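Malonyl CoA-acyl carrier protein transacylase (Staphylococcus aureus, PDB 3IM9) transfers the malonyl group from malonyl-CoA to holo-acyl carrier protein, a step that supplies malonyl units for fatty acid biosynthesis. Local coordinates at residues I14-Q19 against Y101-A106. Sequence-based numbering, arbitrary orientation.
Sequences IIFPGQ and YSSLVA. With CA (calcium ion), chain B; SO4 (sulfate ion), chain D.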
loop_
_atom_site.group_PDB
_atom_site.type_symbol
_atom_site.label_atom_id
_atom_site.label_comp_id
_atom_site.label_asym_id
_atom_site.label_seq_id
_atom_site.Cartn_x
_atom_site.Cartn_y
_atom_site.Cartn_z
ATOM N N ILE A 14 7.293 5.845 9.542
ATOM C CA ILE A 14 6.447 6.541 8.582
ATOM C C ILE A 14 5.815 5.507 7.664
ATOM O O ILE A 14 6.485 4.552 7.250
ATOM C CB ILE A 14 7.265 7.587 7.786
ATOM C CG1 ILE A 14 8.445 6.994 7.043
ATOM C CG2 ILE A 14 7.647 8.825 8.702
ATOM C CD1 ILE A 14 9.260 8.030 6.198
ATOM N N ILE A 15 4.525 5.678 7.385
ATOM C CA ILE A 15 3.811 4.600 6.690
ATOM C C ILE A 15 2.980 5.221 5.575
ATOM O O ILE A 15 2.542 6.416 5.664
ATOM C CB ILE A 15 2.898 3.756 7.622
ATOM C CG1 ILE A 15 1.755 4.588 8.219
ATOM C CG2 ILE A 15 3.758 3.162 8.771
ATOM C CD1 ILE A 15 0.871 3.862 9.239
ATOM N N PHE A 16 2.752 4.430 4.528
ATOM C CA PHE A 16 2.172 5.028 3.292
ATOM C C PHE A 16 0.985 4.175 2.824
ATOM O O PHE A 16 1.105 2.965 2.612
ATOM C CB PHE A 16 3.263 5.055 2.234
ATOM C CG PHE A 16 4.434 5.920 2.625
ATOM C CD1 PHE A 16 5.622 5.314 3.037
ATOM C CD2 PHE A 16 4.340 7.302 2.572
ATOM C CE1 PHE A 16 6.708 6.126 3.479
ATOM C CE2 PHE A 16 5.432 8.125 2.913
ATOM C CZ PHE A 16 6.642 7.519 3.342
ATOM N N PRO A 17 -0.169 4.795 2.529
ATOM C CA PRO A 17 -1.348 4.061 2.042
ATOM C C PRO A 17 -1.217 3.715 0.564
ATOM O O PRO A 17 -0.390 4.250 -0.183
ATOM C CB PRO A 17 -2.467 5.061 2.260
ATOM C CG PRO A 17 -1.802 6.412 2.018
ATOM C CD PRO A 17 -0.396 6.255 2.721
ATOM N N GLY A 18 -2.081 2.795 0.184
ATOM C CA GLY A 18 -2.197 2.298 -1.204
ATOM C C GLY A 18 -3.587 2.510 -1.787
ATOM O O GLY A 18 -4.395 3.354 -1.286
ATOM N N GLN A 19 -3.836 1.698 -2.809
ATOM C CA GLN A 19 -5.168 1.755 -3.539
ATOM C C GLN A 19 -6.298 1.776 -2.556
ATOM O O GLN A 19 -6.357 0.938 -1.591
ATOM C CB GLN A 19 -5.210 0.522 -4.439
ATOM C CG GLN A 19 -6.405 0.554 -5.401
ATOM C CD GLN A 19 -6.128 1.416 -6.588
ATOM O OE1 GLN A 19 -5.029 1.425 -7.144
ATOM N NE2 GLN A 19 -7.196 2.165 -7.035
ATOM N N TYR A 101 6.122 1.095 -2.193
ATOM C CA TYR A 101 7.010 1.891 -3.106
ATOM C C TYR A 101 7.271 3.256 -2.515
ATOM O O TYR A 101 8.374 3.813 -2.711
ATOM C CB TYR A 101 6.453 1.900 -4.502
ATOM C CG TYR A 101 6.563 0.553 -5.126
ATOM C CD1 TYR A 101 5.531 -0.410 -5.026
ATOM C CD2 TYR A 101 7.716 0.220 -5.861
ATOM C CE1 TYR A 101 5.633 -1.704 -5.583
ATOM C CE2 TYR A 101 7.860 -1.068 -6.410
ATOM C CZ TYR A 101 6.834 -1.991 -6.260
ATOM O OH TYR A 101 7.028 -3.249 -6.819
ATOM N N SER A 102 6.308 3.882 -1.861
ATOM C CA SER A 102 6.564 5.122 -1.194
ATOM C C SER A 102 7.603 4.903 -0.093
ATOM O O SER A 102 8.440 5.773 0.122
ATOM C CB SER A 102 5.253 5.626 -0.602
ATOM O OG SER A 102 4.339 5.887 -1.692
ATOM N N SER A 103 7.534 3.767 0.591
ATOM C CA SER A 103 8.581 3.452 1.615
ATOM C C SER A 103 9.941 3.363 0.909
ATOM O O SER A 103 10.971 3.774 1.535
ATOM C CB SER A 103 8.209 2.119 2.300
ATOM O OG SER A 103 7.161 2.264 3.202
ATOM N N LEU A 104 10.007 2.773 -0.287
ATOM C CA LEU A 104 11.299 2.577 -1.030
ATOM C C LEU A 104 11.833 3.927 -1.398
ATOM O O LEU A 104 13.087 4.166 -1.330
ATOM C CB LEU A 104 11.146 1.720 -2.304
ATOM C CG LEU A 104 10.601 0.317 -2.023
ATOM C CD1 LEU A 104 10.774 -0.546 -3.322
ATOM C CD2 LEU A 104 11.307 -0.411 -0.832
ATOM N N VAL A 105 10.986 4.886 -1.788
ATOM C CA VAL A 105 11.500 6.242 -2.080
ATOM C C VAL A 105 11.954 6.865 -0.757
ATOM O O VAL A 105 13.050 7.509 -0.723
ATOM C CB VAL A 105 10.326 7.063 -2.704
ATOM C CG1 VAL A 105 10.672 8.580 -2.810
ATOM C CG2 VAL A 105 10.016 6.519 -4.098
ATOM N N ALA A 106 11.202 6.720 0.336
ATOM C CA ALA A 106 11.514 7.349 1.636
ATOM C C ALA A 106 12.921 6.854 2.138
ATOM O O ALA A 106 13.728 7.665 2.687
ATOM C CB ALA A 106 10.440 7.026 2.697
HETATM CA CA CA B . 5.204 -5.112 -6.169
HETATM S S SO4 D . -4.845 0.907 1.722
HETATM O O1 SO4 D . -3.589 1.572 2.098
HETATM O O2 SO4 D . -6.005 1.936 1.414
HETATM O O3 SO4 D . -4.435 0.148 0.551
HETATM O O4 SO4 D . -5.326 -0.013 2.940
HETATM O O HOH W 1 1.721 6.009 -0.871
#
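Ser102 and Phe16 meet where helix 99-106 lies against strand 11-16. Tyr101, one residue earlier, faces away from the strand. Its ring runs into the helical layer beside helix 112-128. There Tyr101 OH binds the calcium ion at 2.7 Å, together with Met253 and Gln256, and the metal lies near the plane of the ring. Ser102 points at the strand and sets its CB over one face of the Phe16 ring. This is a CH-pi contact, 3.8 Å from Ser102 CB to the Phe16 ring centroid. Ser102 CB is displaced toward the rim at Phe16 CG, which is its nearest ring atom at 3.3 Å. With chi1 at -63°, Ser102 OG lies beside its own backbone N, turned away from the ring face and out beyond the rim on the side of Phe16 CB. A water lies 2.7 Å from Ser102 OG and donates to Pro17 O at 2.8 Å, bridging the helix to the loop after the strand. That loop also binds a sulfate, probably picked up from the crystallisation solution, through Gly18 N to its O1 at 2.7 Å. The setting is the alpha/beta core of the acyltransferase fold. Strand 11-16 is an inner strand of a four-stranded parallel sheet, next to strand 92-95. Strand 92-95 leads to helix 99-106 through a turn consistent with a nucleophile elbow, which carries Ser97, the probable catalytic serine by comparison with related enzymes. Ser103 reaches the edge of the Phe16 ring, with its OG near the ring plane and 3.4 Å from Phe16 CD1. This hydroxyl is hydrogen-bonded to Thr93 OG1, which also bonds Ile14 O. One turn beyond Ser102, Ala106 CB touches Ile14 CD1 at 3.8 Å and meets Phe16 CZ obliquely. Leu82 of helix 67-84 packs against the same Ala106 methyl.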